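Local structure of SAM-dependent O-methyltransferase (Thermotoga maritima, 1O54) at residues 131-145 and 165-179. The protein probably uses S-adenosyl-L-methionine to methylate N1 of adenosine 58 in tRNA, working as a tetramer built from two dimers. Residues are numbered along the deposited sequence; the frame is centred on the assembly and turned at random.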
loop_
_atom_site.group_PDB
_atom_site.type_symbol
_atom_site.label_atom_id
_atom_site.label_comp_id
_atom_site.label_asym_id
_atom_site.label_seq_id
_atom_site.Cartn_x
_atom_site.Cartn_y
_atom_site.Cartn_z
ATOM N N ALA A 131 -4.584 -21.161 -19.939
ATOM C CA ALA A 131 -4.487 -21.760 -21.300
ATOM C C ALA A 131 -3.234 -21.254 -22.027
ATOM O O ALA A 131 -2.532 -22.029 -22.662
ATOM C CB ALA A 131 -5.710 -21.450 -22.116
ATOM N N ARG A 132 -2.953 -19.957 -21.955
ATOM C CA ARG A 132 -1.738 -19.434 -22.582
ATOM C C ARG A 132 -0.518 -20.104 -21.977
ATOM O O ARG A 132 0.418 -20.501 -22.714
ATOM C CB ARG A 132 -1.634 -17.930 -22.423
ATOM C CG ARG A 132 -2.509 -17.183 -23.361
ATOM C CD ARG A 132 -2.119 -15.738 -23.427
ATOM N NE ARG A 132 -2.747 -15.085 -24.554
ATOM C CZ ARG A 132 -2.640 -13.776 -24.775
ATOM N NH1 ARG A 132 -1.939 -13.031 -23.959
ATOM N NH2 ARG A 132 -3.218 -13.249 -25.828
ATOM N N ALA A 133 -0.514 -20.264 -20.658
ATOM C CA ALA A 133 0.632 -20.796 -19.966
ATOM C C ALA A 133 0.923 -22.287 -20.180
ATOM O O ALA A 133 2.074 -22.701 -20.053
ATOM C CB ALA A 133 0.527 -20.517 -18.472
ATOM N N VAL A 134 -0.078 -23.109 -20.465
ATOM C CA VAL A 134 0.183 -24.556 -20.640
ATOM C C VAL A 134 0.791 -24.884 -22.012
ATOM O O VAL A 134 1.180 -26.034 -22.277
ATOM C CB VAL A 134 -1.070 -25.419 -20.397
ATOM C CG1 VAL A 134 -1.668 -25.193 -18.962
ATOM C CG2 VAL A 134 -2.116 -25.156 -21.458
ATOM N N GLY A 135 0.807 -23.895 -22.912
ATOM C CA GLY A 135 1.328 -24.108 -24.255
ATOM C C GLY A 135 0.415 -24.944 -25.127
ATOM O O GLY A 135 -0.680 -25.343 -24.727
ATOM N N SER A 136 0.845 -25.213 -26.355
ATOM C CA SER A 136 0.040 -26.052 -27.237
ATOM C C SER A 136 -0.058 -27.516 -26.788
ATOM O O SER A 136 -0.973 -28.232 -27.223
ATOM C CB SER A 136 0.582 -26.013 -28.677
ATOM O OG SER A 136 1.878 -26.580 -28.744
ATOM N N SER A 137 0.891 -27.972 -25.977
ATOM C CA SER A 137 0.952 -29.387 -25.551
ATOM C C SER A 137 0.284 -29.721 -24.199
ATOM O O SER A 137 0.151 -30.899 -23.830
ATOM C CB SER A 137 2.421 -29.873 -25.547
ATOM O OG SER A 137 3.169 -29.338 -24.445
ATOM N N GLY A 138 -0.085 -28.691 -23.455
ATOM C CA GLY A 138 -0.745 -28.845 -22.171
ATOM C C GLY A 138 -2.258 -28.827 -22.318
ATOM O O GLY A 138 -2.802 -28.766 -23.435
ATOM N N LYS A 139 -2.944 -28.832 -21.183
ATOM C CA LYS A 139 -4.394 -28.809 -21.187
ATOM C C LYS A 139 -4.932 -28.243 -19.887
ATOM O O LYS A 139 -4.397 -28.563 -18.801
ATOM C CB LYS A 139 -4.945 -30.211 -21.348
ATOM C CG LYS A 139 -6.436 -30.276 -21.684
ATOM C CD LYS A 139 -6.758 -29.652 -23.055
ATOM C CE LYS A 139 -6.361 -30.553 -24.214
ATOM N NZ LYS A 139 -6.900 -30.126 -25.547
ATOM N N VAL A 140 -5.988 -27.438 -20.010
ATOM C CA VAL A 140 -6.776 -26.968 -18.873
ATOM C C VAL A 140 -8.100 -27.717 -18.860
ATOM O O VAL A 140 -8.844 -27.702 -19.839
ATOM C CB VAL A 140 -7.011 -25.447 -18.924
ATOM C CG1 VAL A 140 -7.765 -24.968 -17.684
ATOM C CG2 VAL A 140 -5.661 -24.732 -19.048
ATOM N N PHE A 141 -8.363 -28.387 -17.738
ATOM C CA PHE A 141 -9.659 -29.070 -17.516
ATOM C C PHE A 141 -10.478 -28.106 -16.679
ATOM O O PHE A 141 -10.217 -27.892 -15.482
ATOM C CB PHE A 141 -9.430 -30.409 -16.822
ATOM C CG PHE A 141 -8.481 -31.292 -17.566
ATOM C CD1 PHE A 141 -8.914 -32.042 -18.633
ATOM C CD2 PHE A 141 -7.133 -31.333 -17.218
ATOM C CE1 PHE A 141 -8.045 -32.852 -19.335
ATOM C CE2 PHE A 141 -6.254 -32.115 -17.930
ATOM C CZ PHE A 141 -6.686 -32.859 -18.989
ATOM N N ALA A 142 -11.438 -27.492 -17.344
ATOM C CA ALA A 142 -12.215 -26.401 -16.768
ATOM C C ALA A 142 -13.615 -26.853 -16.403
ATOM O O ALA A 142 -14.465 -27.068 -17.287
ATOM C CB ALA A 142 -12.248 -25.230 -17.763
ATOM N N TYR A 143 -13.853 -27.001 -15.103
ATOM C CA TYR A 143 -15.118 -27.505 -14.621
ATOM C C TYR A 143 -16.055 -26.338 -14.329
ATOM O O TYR A 143 -15.739 -25.462 -13.520
ATOM C CB TYR A 143 -14.903 -28.327 -13.375
ATOM C CG TYR A 143 -14.271 -29.673 -13.612
ATOM C CD1 TYR A 143 -12.936 -29.801 -13.932
ATOM C CD2 TYR A 143 -15.009 -30.841 -13.421
ATOM C CE1 TYR A 143 -12.360 -31.067 -14.116
ATOM C CE2 TYR A 143 -14.453 -32.094 -13.611
ATOM C CZ TYR A 143 -13.138 -32.201 -13.960
ATOM O OH TYR A 143 -12.592 -33.454 -14.138
ATOM N N GLU A 144 -17.194 -26.342 -14.986
ATOM C CA GLU A 144 -18.190 -25.300 -14.820
ATOM C C GLU A 144 -19.552 -25.884 -14.983
ATOM O O GLU A 144 -19.997 -26.080 -16.104
ATOM C CB GLU A 144 -17.991 -24.217 -15.848
ATOM C CG GLU A 144 -19.002 -23.090 -15.791
ATOM C CD GLU A 144 -19.037 -22.429 -14.449
ATOM O OE1 GLU A 144 -18.144 -21.578 -14.163
ATOM O OE2 GLU A 144 -19.941 -22.785 -13.658
ATOM N N LYS A 145 -20.191 -26.144 -13.862
ATOM C CA LYS A 145 -21.536 -26.733 -13.838
ATOM C C LYS A 145 -22.630 -25.768 -14.323
ATOM O O LYS A 145 -23.732 -26.202 -14.657
ATOM C CB LYS A 145 -21.870 -27.210 -12.414
ATOM C CG LYS A 145 -21.922 -26.092 -11.369
ATOM C CD LYS A 145 -22.244 -26.633 -9.981
ATOM C CE LYS A 145 -22.038 -25.562 -8.932
ATOM N NZ LYS A 145 -22.458 -26.017 -7.563
ATOM N N ARG A 165 -6.977 -25.526 -26.174
ATOM C CA ARG A 165 -6.198 -25.873 -24.986
ATOM C C ARG A 165 -7.043 -26.101 -23.738
ATOM O O ARG A 165 -6.499 -26.430 -22.679
ATOM C CB ARG A 165 -5.192 -24.761 -24.688
ATOM C CG ARG A 165 -4.237 -24.444 -25.813
ATOM C CD ARG A 165 -3.296 -23.355 -25.452
ATOM N NE ARG A 165 -2.355 -23.087 -26.538
ATOM C CZ ARG A 165 -1.240 -22.387 -26.389
ATOM N NH1 ARG A 165 -0.930 -21.861 -25.208
ATOM N NH2 ARG A 165 -0.440 -22.232 -27.433
ATOM N N VAL A 166 -8.365 -26.017 -23.868
ATOM C CA VAL A 166 -9.256 -26.064 -22.728
ATOM C C VAL A 166 -10.373 -27.051 -22.993
ATOM O O VAL A 166 -11.054 -26.977 -24.017
ATOM C CB VAL A 166 -9.875 -24.682 -22.409
ATOM C CG1 VAL A 166 -10.735 -24.729 -21.171
ATOM C CG2 VAL A 166 -8.754 -23.641 -22.242
ATOM N N THR A 167 -10.524 -28.001 -22.079
ATOM C CA THR A 167 -11.643 -28.933 -22.072
ATOM C C THR A 167 -12.642 -28.439 -21.036
ATOM O O THR A 167 -12.451 -28.615 -19.830
ATOM C CB THR A 167 -11.149 -30.352 -21.743
ATOM O OG1 THR A 167 -10.199 -30.777 -22.730
ATOM C CG2 THR A 167 -12.275 -31.381 -21.784
ATOM N N ILE A 168 -13.711 -27.819 -21.500
ATOM C CA ILE A 168 -14.773 -27.336 -20.611
ATOM C C ILE A 168 -15.726 -28.459 -20.289
ATOM O O ILE A 168 -16.314 -29.051 -21.221
ATOM C CB ILE A 168 -15.547 -26.158 -21.256
ATOM C CG1 ILE A 168 -14.601 -24.993 -21.538
ATOM C CG2 ILE A 168 -16.655 -25.684 -20.332
ATOM C CD1 ILE A 168 -15.146 -23.974 -22.514
ATOM N N LYS A 169 -15.863 -28.764 -18.984
ATOM C CA LYS A 169 -16.640 -29.882 -18.500
ATOM C C LYS A 169 -17.803 -29.371 -17.671
ATOM O O LYS A 169 -17.592 -28.712 -16.634
ATOM C CB LYS A 169 -15.733 -30.833 -17.696
ATOM C CG LYS A 169 -14.582 -31.355 -18.550
ATOM C CD LYS A 169 -13.583 -32.246 -17.781
ATOM C CE LYS A 169 -14.199 -33.495 -17.266
ATOM N NZ LYS A 169 -13.167 -34.587 -17.125
ATOM N N VAL A 170 -19.038 -29.621 -18.132
ATOM C CA VAL A 170 -20.174 -29.117 -17.418
ATOM C C VAL A 170 -20.507 -30.165 -16.397
ATOM O O VAL A 170 -21.333 -31.034 -16.621
ATOM C CB VAL A 170 -21.377 -28.803 -18.319
ATOM C CG1 VAL A 170 -22.503 -28.224 -17.488
ATOM C CG2 VAL A 170 -20.962 -27.848 -19.428
ATOM N N ARG A 171 -19.798 -30.085 -15.281
ATOM C CA ARG A 171 -19.753 -31.147 -14.298
ATOM C C ARG A 171 -19.697 -30.555 -12.912
ATOM O O ARG A 171 -18.955 -29.602 -12.675
ATOM C CB ARG A 171 -18.506 -31.994 -14.519
ATOM C CG ARG A 171 -18.520 -32.868 -15.764
ATOM C CD ARG A 171 -19.289 -34.159 -15.597
ATOM N NE ARG A 171 -18.727 -34.908 -14.485
ATOM C CZ ARG A 171 -17.608 -35.636 -14.548
ATOM N NH1 ARG A 171 -17.005 -35.829 -15.702
ATOM N NH2 ARG A 171 -17.139 -36.244 -13.453
ATOM N N ASP A 172 -20.451 -31.157 -11.990
ATOM C CA ASP A 172 -20.423 -30.760 -10.578
ATOM C C ASP A 172 -19.187 -31.347 -9.882
ATOM O O ASP A 172 -18.941 -32.536 -9.964
ATOM C CB ASP A 172 -21.678 -31.286 -9.898
ATOM C CG ASP A 172 -21.953 -30.611 -8.576
ATOM O OD1 ASP A 172 -20.998 -30.126 -7.919
ATOM O OD2 ASP A 172 -23.106 -30.523 -8.119
ATOM N N ILE A 173 -18.421 -30.516 -9.195
ATOM C CA ILE A 173 -17.153 -30.962 -8.613
ATOM C C ILE A 173 -17.316 -31.632 -7.240
ATOM O O ILE A 173 -16.345 -32.133 -6.680
ATOM C CB ILE A 173 -16.136 -29.796 -8.540
ATOM C CG1 ILE A 173 -16.640 -28.649 -7.655
ATOM C CG2 ILE A 173 -15.870 -29.258 -9.932
ATOM C CD1 ILE A 173 -15.575 -27.634 -7.319
ATOM N N SER A 174 -18.551 -31.681 -6.731
ATOM C CA SER A 174 -18.844 -32.360 -5.467
ATOM C C SER A 174 -18.492 -33.845 -5.509
ATOM O O SER A 174 -18.165 -34.422 -4.486
ATOM C CB SER A 174 -20.325 -32.171 -5.106
ATOM O OG SER A 174 -20.545 -30.788 -4.874
ATOM N N GLU A 175 -18.556 -34.448 -6.692
ATOM C CA GLU A 175 -18.178 -35.860 -6.881
ATOM C C GLU A 175 -16.667 -36.068 -7.179
ATOM O O GLU A 175 -16.242 -37.195 -7.494
ATOM C CB GLU A 175 -18.961 -36.419 -8.055
ATOM N N GLY A 176 -15.880 -34.996 -7.107
ATOM C CA GLY A 176 -14.448 -35.073 -7.378
ATOM C C GLY A 176 -14.123 -34.841 -8.850
ATOM O O GLY A 176 -15.012 -34.789 -9.704
ATOM N N PHE A 177 -12.842 -34.647 -9.133
ATOM C CA PHE A 177 -12.350 -34.470 -10.476
ATOM C C PHE A 177 -12.011 -35.808 -11.120
ATOM O O PHE A 177 -11.641 -36.777 -10.421
ATOM C CB PHE A 177 -11.121 -33.557 -10.437
ATOM C CG PHE A 177 -11.393 -32.241 -9.774
ATOM C CD1 PHE A 177 -11.008 -32.009 -8.476
ATOM C CD2 PHE A 177 -12.075 -31.239 -10.452
ATOM C CE1 PHE A 177 -11.281 -30.797 -7.855
ATOM C CE2 PHE A 177 -12.381 -30.047 -9.821
ATOM C CZ PHE A 177 -11.966 -29.814 -8.532
ATOM N N ASP A 178 -12.129 -35.886 -12.441
ATOM C CA ASP A 178 -11.794 -37.107 -13.147
ATOM C C ASP A 178 -10.286 -37.336 -13.255
ATOM O O ASP A 178 -9.841 -38.496 -13.382
ATOM C CB ASP A 178 -12.339 -37.076 -14.569
ATOM C CG ASP A 178 -13.840 -37.007 -14.622
ATOM O OD1 ASP A 178 -14.517 -37.474 -13.672
ATOM O OD2 ASP A 178 -14.436 -36.518 -15.606
ATOM N N GLU A 179 -9.533 -36.246 -13.254
ATOM C CA GLU A 179 -8.109 -36.276 -13.536
ATOM C C GLU A 179 -7.338 -36.507 -12.241
ATOM O O GLU A 179 -7.715 -35.993 -11.171
ATOM C CB GLU A 179 -7.641 -34.972 -14.153
ATOM C CG GLU A 179 -8.294 -34.615 -15.471
ATOM C CD GLU A 179 -9.737 -34.127 -15.331
ATOM O OE1 GLU A 179 -10.134 -33.618 -14.255
ATOM O OE2 GLU A 179 -10.462 -34.229 -16.334
HETATM O O HOH W 1 -9.892 -30.115 -25.438
HETATM O O HOH W 2 -20.594 -27.864 -6.538
HETATM O O HOH W 3 -18.701 -27.288 -11.299
#
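Tyr143 lies between Phe177 and Lys169. The edge of the Phe177 ring, led by CD2, points at one face of the tyrosine in a T-shaped stack, with centroids 5.0 Å apart and planes at 83°. Over the opposite face, offset toward the rim, runs the Lys169 chain, its CD making a CH-pi contact. The buried phenol OH donates to Glu179 OE1 in a very short bond (2.5 Å), the carboxylate oxygen lying at the ring edge, and accepts from Asp178 N at 3.0 Å. A phenylalanine here would probably leave Glu179 OE1 and Asp178 N without their shared partner.

Around this core, Lys169 NZ bridges Glu179 OE2 and Asp178 OD2, while Arg171 grips Asp178 end-on through NH1 and NH2. The Glu179 carboxylate also stacks on Phe141, and Glu179 CG makes a CH-pi contact over the ring centre, 3.9 Å from the centroid. At the other end, Arg165 stays extended from CG to NE (chi2 180°, chi3 178°), reaching the C-terminus of helix 125-134; there NH1 meets Ala131 O at 3.0 Å in the guanidinium plane, and Gly135 C sits 3.3 Å above that plane. Its NH2 forms a salt bridge with Glu112 of the second subunit.

Strands 139-143 and 166-169 pair in parallel, from Val140 N to Arg165 O (2.9 Å) through to Glu144 N and Lys169 O. Glu144, like Asp172 a predicted S-adenosylmethionine-binding residue, follows directly; its OE1 accepts from the backbone N of Val121 and Gly122, and OE2 forms a salt bridge with Arg146, consistent with the Rossmann-like methyltransferase fold. Helix 147-159 makes the beta-alpha-beta crossover and packs on Ile168; on the same face Val140, Ala142 and Val166 meet Cys127 of helix 125-134, and strand 115-119 continues the sheet beyond strand 139-143.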